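Local coordinates for fibrillarin-like rRNA/tRNA 2'-O-methyltransferase (Aeropyrum pernix, PDB 4DF3), which probably transfers methyl groups from S-adenosyl-L-methionine to ribose 2'-hydroxyls of rRNA and tRNA at sites chosen by a guide RNA, at residues L62-L67 / V215-F220; K140-V145 / R169-D174. The protein carries 2 engineered substitutions. All coordinates share one frame; numbering follows the deposited sequence.

Both contacts belong to the Rossmann-type methyltransferase domain of fibrillarin and flank the middle of the molecule. Their centres are about 28 Å apart and their nearest atoms about 14 Å. In sequence, both segments of interaction 2 fall between the two of interaction 1. Interaction 1 sets helix 61-67 against the end of strand 211-216, an outermost strand of the mixed seven-stranded sheet. Interaction 2 sets the loop between strands 128-132 and 148-153 against the end of helix 160-171. The two thus pack at different places on the sheet that holds S-adenosylmethionine. The ligand is about 9 Å from the L217 side chain and about 7 Å from that of Y141, near both but touching neither.

Interaction 1 (L62-L67 / V215-F220); sequences LAAALL and VHLDPF
Apolar contacts join A64, A65 and L67 of the helix to V215, L217 and F220. The closest is methyl to methylene: A64 CB lies 3.4 Å from F220 CB. With CG anti to its own carbonyl carbon (chi1 -58°), the F220 ring runs past A64 toward L67, where its CE2 is 3.9 Å from L67 CB. L67 and F220 cross at about a right angle, and L67 CD1 also meets F220 CZ. The other contacts are between aliphatic groups, L217 and V215 on A65. L217 CD2 comes to 3.5 Å from A65 CA, so this methyl packs on the helix backbone too. V215 CG2 lies 3.8 Å from A65 CB. In the fold, this joins helix 61-67 to the end of strand 211-216 at the edge of the Rossmann-type sheet. M226 of the adjacent strand 224-229 touches both A65 and L217. F220 stacks edge-to-face with Y58, and an alanine here would probably leave Y58 without its aromatic partner and open a gap beside L67. Polar bonds hold the turn. D218 N donates to H216 ND1 at 3.1 Å, tilted 29° from the imidazole plane. K68 NZ hydrogen-bonds to the backbone oxygens of H216 and D218.

Interaction 2 (K140-V145 / R169-D174); sequences KYRHLV and RFFLRD
The F171 ring has V145 CG1 over one face, and the preceding residue of its own segment, through F170 CB, covers the other. V145 CG1 makes a CH-pi contact, 4.0 Å from the F171 ring centroid and 23° off its normal. With CG1 swung away from the backbone N of V145, this methyl reaches over the ring. R142 CA sits at the F171 edge, 3.7 Å from CZ. The Y141 and F171 rings meet side by side without overlapping, their planes 14° apart, with Y141 CE1 3.7 Å from F171 CE2. The backbone oxygen of V145 also lies 3.4 Å from F171 CE1. In this Rossmann-type domain, the end of helix 160-171 is thereby packed against the loop that leads from strand 128-132 to strand 148-153. F171 also touches L82 and V148 of the sheet. Y141 packs on A135, a residue of the S-adenosyl-L-methionine site, while its OH hydrogen-bonds to N167 OD1 on the same helix. Farther out, R142 crosses the F170 side chain at a slant, and its CD lies 3.7 Å from both CD1 and CE1 of that ring. Its chain bends at chi3, and the guanidinium plane stands 67° from the F170 ring.

Interaction 1 (L62-L67 / V215-F220)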
loop_
_atom_site.group_PDB
_atom_site.type_symbol
_atom_site.label_atom_id
_atom_site.label_comp_id
_atom_site.label_asym_id
_atom_site.label_seq_id
_atom_site.Cartn_x
_atom_site.Cartn_y
_atom_site.Cartn_z
ATOM N N LEU A 62 -4.487 1.051 -1.833
ATOM C CA LEU A 62 -4.209 2.067 -0.784
ATOM C C LEU A 62 -4.693 3.442 -1.142
ATOM O O LEU A 62 -5.223 4.187 -0.292
ATOM C CB LEU A 62 -2.677 2.131 -0.495
ATOM C CG LEU A 62 -2.159 3.161 0.562
ATOM C CD1 LEU A 62 -3.029 2.999 1.826
ATOM C CD2 LEU A 62 -0.625 2.916 0.771
ATOM N N ALA A 63 -4.534 3.844 -2.414
ATOM C CA ALA A 63 -5.059 5.123 -2.883
ATOM C C ALA A 63 -6.585 5.049 -2.763
ATOM O O ALA A 63 -7.202 6.012 -2.319
ATOM C CB ALA A 63 -4.715 5.310 -4.397
ATOM N N ALA A 64 -7.190 3.910 -3.179
ATOM C CA ALA A 64 -8.660 3.750 -2.954
ATOM C C ALA A 64 -9.079 3.946 -1.495
ATOM O O ALA A 64 -10.097 4.664 -1.174
ATOM C CB ALA A 64 -9.154 2.386 -3.525
ATOM N N ALA A 65 -8.274 3.414 -0.570
ATOM C CA ALA A 65 -8.661 3.512 0.836
ATOM C C ALA A 65 -8.645 4.972 1.296
ATOM O O ALA A 65 -9.546 5.402 2.074
ATOM C CB ALA A 65 -7.798 2.657 1.718
ATOM N N LEU A 66 -7.672 5.750 0.794
ATOM C CA LEU A 66 -7.606 7.189 1.196
ATOM C C LEU A 66 -8.826 7.933 0.655
ATOM O O LEU A 66 -9.466 8.676 1.389
ATOM C CB LEU A 66 -6.322 7.866 0.640
ATOM C CG LEU A 66 -5.044 7.287 1.276
ATOM C CD1 LEU A 66 -3.786 7.915 0.550
ATOM C CD2 LEU A 66 -4.943 7.656 2.751
ATOM N N LEU A 67 -9.150 7.666 -0.597
ATOM C CA LEU A 67 -10.248 8.397 -1.261
ATOM C C LEU A 67 -11.615 7.955 -0.699
ATOM O O LEU A 67 -12.598 8.698 -0.821
ATOM C CB LEU A 67 -10.205 8.226 -2.778
ATOM C CG LEU A 67 -9.000 8.854 -3.502
ATOM C CD1 LEU A 67 -9.123 8.764 -4.992
ATOM C CD2 LEU A 67 -8.799 10.265 -3.034
ATOM N N VAL A 215 -12.355 0.608 5.745
ATOM C CA VAL A 215 -13.147 1.247 4.716
ATOM C C VAL A 215 -13.344 0.287 3.543
ATOM O O VAL A 215 -12.404 -0.354 3.090
ATOM C CB VAL A 215 -12.622 2.656 4.179
ATOM C CG1 VAL A 215 -12.723 3.758 5.298
ATOM C CG2 VAL A 215 -11.195 2.558 3.504
ATOM N N HIS A 216 -14.582 0.216 3.043
ATOM C CA HIS A 216 -14.784 -0.511 1.821
ATOM C C HIS A 216 -14.277 0.296 0.597
ATOM O O HIS A 216 -14.331 1.534 0.615
ATOM C CB HIS A 216 -16.278 -0.915 1.676
ATOM C CG HIS A 216 -16.472 -1.995 0.652
ATOM N ND1 HIS A 216 -16.616 -1.713 -0.694
ATOM C CD2 HIS A 216 -16.487 -3.344 0.750
ATOM C CE1 HIS A 216 -16.655 -2.826 -1.381
ATOM N NE2 HIS A 216 -16.646 -3.838 -0.527
ATOM N N LEU A 217 -13.801 -0.385 -0.452
ATOM C CA LEU A 217 -13.136 0.278 -1.545
ATOM C C LEU A 217 -13.997 0.533 -2.772
ATOM O O LEU A 217 -13.510 1.047 -3.743
ATOM C CB LEU A 217 -11.857 -0.490 -1.950
ATOM C CG LEU A 217 -10.898 -0.678 -0.785
ATOM C CD1 LEU A 217 -9.593 -1.503 -1.234
ATOM C CD2 LEU A 217 -10.535 0.703 -0.011
ATOM N N ASP A 218 -15.283 0.182 -2.715
ATOM C CA ASP A 218 -16.128 0.368 -3.876
ATOM C C ASP A 218 -16.221 1.861 -4.221
ATOM O O ASP A 218 -16.316 2.665 -3.301
ATOM C CB ASP A 218 -17.521 -0.151 -3.538
ATOM C CG ASP A 218 -18.509 0.103 -4.646
ATOM O OD1 ASP A 218 -18.522 -0.709 -5.572
ATOM O OD2 ASP A 218 -19.189 1.127 -4.608
ATOM N N PRO A 219 -16.186 2.220 -5.542
ATOM C CA PRO A 219 -16.104 1.355 -6.724
ATOM C C PRO A 219 -14.722 1.157 -7.245
ATOM O O PRO A 219 -14.565 0.590 -8.314
ATOM C CB PRO A 219 -16.903 2.190 -7.780
ATOM C CG PRO A 219 -16.271 3.595 -7.561
ATOM C CD PRO A 219 -16.292 3.650 -5.951
ATOM N N PHE A 220 -13.728 1.727 -6.586
ATOM C CA PHE A 220 -12.321 1.568 -7.010
ATOM C C PHE A 220 -11.910 0.095 -7.015
ATOM O O PHE A 220 -11.202 -0.391 -7.945
ATOM C CB PHE A 220 -11.411 2.373 -6.071
ATOM C CG PHE A 220 -11.725 3.844 -6.012
ATOM C CD1 PHE A 220 -11.578 4.651 -7.149
ATOM C CD2 PHE A 220 -12.162 4.398 -4.824
ATOM C CE1 PHE A 220 -11.845 5.984 -7.092
ATOM C CE2 PHE A 220 -12.458 5.714 -4.755
ATOM C CZ PHE A 220 -12.269 6.532 -5.935
#

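Interaction 2 (K140-V145 / R169-D174)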
loop_
_atom_site.group_PDB
_atom_site.type_symbol
_atom_site.label_atom_id
_atom_site.label_comp_id
_atom_site.label_asym_id
_atom_site.label_seq_id
_atom_site.Cartn_x
_atom_site.Cartn_y
_atom_site.Cartn_z
ATOM N N LYS A 140 11.979 -18.016 6.773
ATOM C CA LYS A 140 12.918 -18.224 5.670
ATOM C C LYS A 140 13.449 -16.891 5.154
ATOM O O LYS A 140 14.417 -16.910 4.382
ATOM C CB LYS A 140 12.256 -18.937 4.477
ATOM C CG LYS A 140 11.718 -20.301 4.796
ATOM C CD LYS A 140 10.797 -20.958 3.732
ATOM C CE LYS A 140 11.507 -21.597 2.519
ATOM N NZ LYS A 140 12.708 -22.514 2.745
ATOM N N TYR A 141 12.821 -15.760 5.524
ATOM C CA TYR A 141 13.380 -14.457 5.139
ATOM C C TYR A 141 13.669 -13.519 6.320
ATOM O O TYR A 141 13.995 -12.339 6.128
ATOM C CB TYR A 141 12.583 -13.795 3.983
ATOM C CG TYR A 141 11.123 -13.627 4.235
ATOM C CD1 TYR A 141 10.649 -12.552 5.031
ATOM C CD2 TYR A 141 10.178 -14.412 3.551
ATOM C CE1 TYR A 141 9.328 -12.412 5.271
ATOM C CE2 TYR A 141 8.824 -14.251 3.766
ATOM C CZ TYR A 141 8.414 -13.226 4.568
ATOM O OH TYR A 141 7.069 -13.114 4.724
ATOM N N ARG A 142 13.640 -14.069 7.535
ATOM C CA ARG A 142 13.990 -13.330 8.747
ATOM C C ARG A 142 15.363 -12.652 8.646
ATOM O O ARG A 142 15.594 -11.562 9.211
ATOM C CB ARG A 142 13.960 -14.256 9.965
ATOM C CG ARG A 142 13.929 -13.527 11.295
ATOM C CD ARG A 142 14.008 -14.538 12.441
ATOM N NE ARG A 142 14.936 -15.591 12.019
ATOM C CZ ARG A 142 15.059 -16.774 12.605
ATOM N NH1 ARG A 142 14.290 -17.076 13.659
ATOM N NH2 ARG A 142 15.921 -17.657 12.099
ATOM N N HIS A 143 16.271 -13.231 7.874
ATOM C CA HIS A 143 17.608 -12.671 7.801
ATOM C C HIS A 143 17.693 -11.482 6.827
ATOM O O HIS A 143 18.707 -10.791 6.728
ATOM C CB HIS A 143 18.599 -13.762 7.343
ATOM C CG HIS A 143 18.346 -14.289 5.974
ATOM N ND1 HIS A 143 17.216 -15.000 5.637
ATOM C CD2 HIS A 143 19.128 -14.272 4.860
ATOM C CE1 HIS A 143 17.297 -15.391 4.375
ATOM N NE2 HIS A 143 18.454 -14.976 3.879
ATOM N N LEU A 144 16.621 -11.263 6.096
ATOM C CA LEU A 144 16.625 -10.235 5.045
ATOM C C LEU A 144 15.766 -9.004 5.422
ATOM O O LEU A 144 15.774 -7.973 4.730
ATOM C CB LEU A 144 16.162 -10.850 3.721
ATOM C CG LEU A 144 17.002 -11.997 3.137
ATOM C CD1 LEU A 144 16.224 -12.579 1.997
ATOM C CD2 LEU A 144 18.358 -11.472 2.646
ATOM N N VAL A 145 15.042 -9.116 6.521
ATOM C CA VAL A 145 14.056 -8.095 6.894
ATOM C C VAL A 145 14.286 -7.652 8.303
ATOM O O VAL A 145 14.162 -8.452 9.243
ATOM C CB VAL A 145 12.589 -8.574 6.775
ATOM C CG1 VAL A 145 11.605 -7.446 7.223
ATOM C CG2 VAL A 145 12.270 -8.960 5.345
ATOM N N ARG A 169 4.623 -10.726 14.215
ATOM C CA ARG A 169 5.421 -11.219 15.401
ATOM C C ARG A 169 6.921 -11.180 15.175
ATOM O O ARG A 169 7.697 -10.791 16.080
ATOM C CB ARG A 169 4.953 -12.642 15.798
ATOM C CG ARG A 169 3.667 -12.562 16.620
ATOM C CD ARG A 169 2.882 -13.860 16.813
ATOM N NE ARG A 169 1.753 -13.596 17.723
ATOM C CZ ARG A 169 0.703 -14.411 17.927
ATOM N NH1 ARG A 169 0.587 -15.573 17.273
ATOM N NH2 ARG A 169 -0.259 -14.048 18.794
ATOM N N PHE A 170 7.349 -11.533 13.957
ATOM C CA PHE A 170 8.746 -11.483 13.597
ATOM C C PHE A 170 9.297 -10.077 13.395
ATOM O O PHE A 170 10.430 -9.808 13.791
ATOM C CB PHE A 170 9.001 -12.259 12.316
ATOM C CG PHE A 170 9.166 -13.718 12.524
ATOM C CD1 PHE A 170 10.393 -14.232 12.952
ATOM C CD2 PHE A 170 8.119 -14.573 12.254
ATOM C CE1 PHE A 170 10.551 -15.619 13.154
ATOM C CE2 PHE A 170 8.268 -15.983 12.451
ATOM C CZ PHE A 170 9.472 -16.487 12.877
ATOM N N PHE A 171 8.512 -9.170 12.830
ATOM C CA PHE A 171 9.103 -7.939 12.248
ATOM C C PHE A 171 8.520 -6.586 12.683
ATOM O O PHE A 171 9.159 -5.595 12.463
ATOM C CB PHE A 171 8.974 -7.975 10.698
ATOM C CG PHE A 171 9.631 -9.197 10.069
ATOM C CD1 PHE A 171 10.987 -9.442 10.260
ATOM C CD2 PHE A 171 8.852 -10.163 9.416
ATOM C CE1 PHE A 171 11.581 -10.639 9.685
ATOM C CE2 PHE A 171 9.397 -11.318 8.824
ATOM C CZ PHE A 171 10.801 -11.564 8.960
ATOM N N LEU A 172 7.263 -6.552 13.091
ATOM C CA LEU A 172 6.591 -5.265 13.189
ATOM C C LEU A 172 6.952 -4.595 14.530
ATOM O O LEU A 172 6.788 -5.213 15.595
ATOM C CB LEU A 172 5.058 -5.426 13.045
ATOM C CG LEU A 172 4.202 -4.130 13.049
ATOM C CD1 LEU A 172 4.559 -3.336 11.838
ATOM C CD2 LEU A 172 2.692 -4.528 12.966
ATOM N N ARG A 173 7.429 -3.363 14.451
ATOM C CA ARG A 173 7.766 -2.598 15.685
ATOM C C ARG A 173 6.553 -2.438 16.559
ATOM O O ARG A 173 5.382 -2.490 16.092
ATOM C CB ARG A 173 8.375 -1.233 15.345
ATOM C CG ARG A 173 9.740 -1.304 14.670
ATOM C CD ARG A 173 10.293 0.094 14.423
ATOM N NE ARG A 173 10.204 0.914 15.620
ATOM C CZ ARG A 173 11.203 0.991 16.526
ATOM N NH1 ARG A 173 12.324 0.297 16.320
ATOM N NH2 ARG A 173 11.020 1.716 17.643
ATOM N N ASP A 174 6.825 -2.231 17.850
ATOM C CA ASP A 174 5.808 -1.837 18.807
ATOM C C ASP A 174 5.114 -0.545 18.275
ATOM O O ASP A 174 5.791 0.375 17.887
ATOM C CB ASP A 174 6.500 -1.602 20.169
ATOM C CG ASP A 174 5.612 -0.899 21.177
ATOM O OD1 ASP A 174 4.509 -1.395 21.418
ATOM O OD2 ASP A 174 6.032 0.177 21.754
#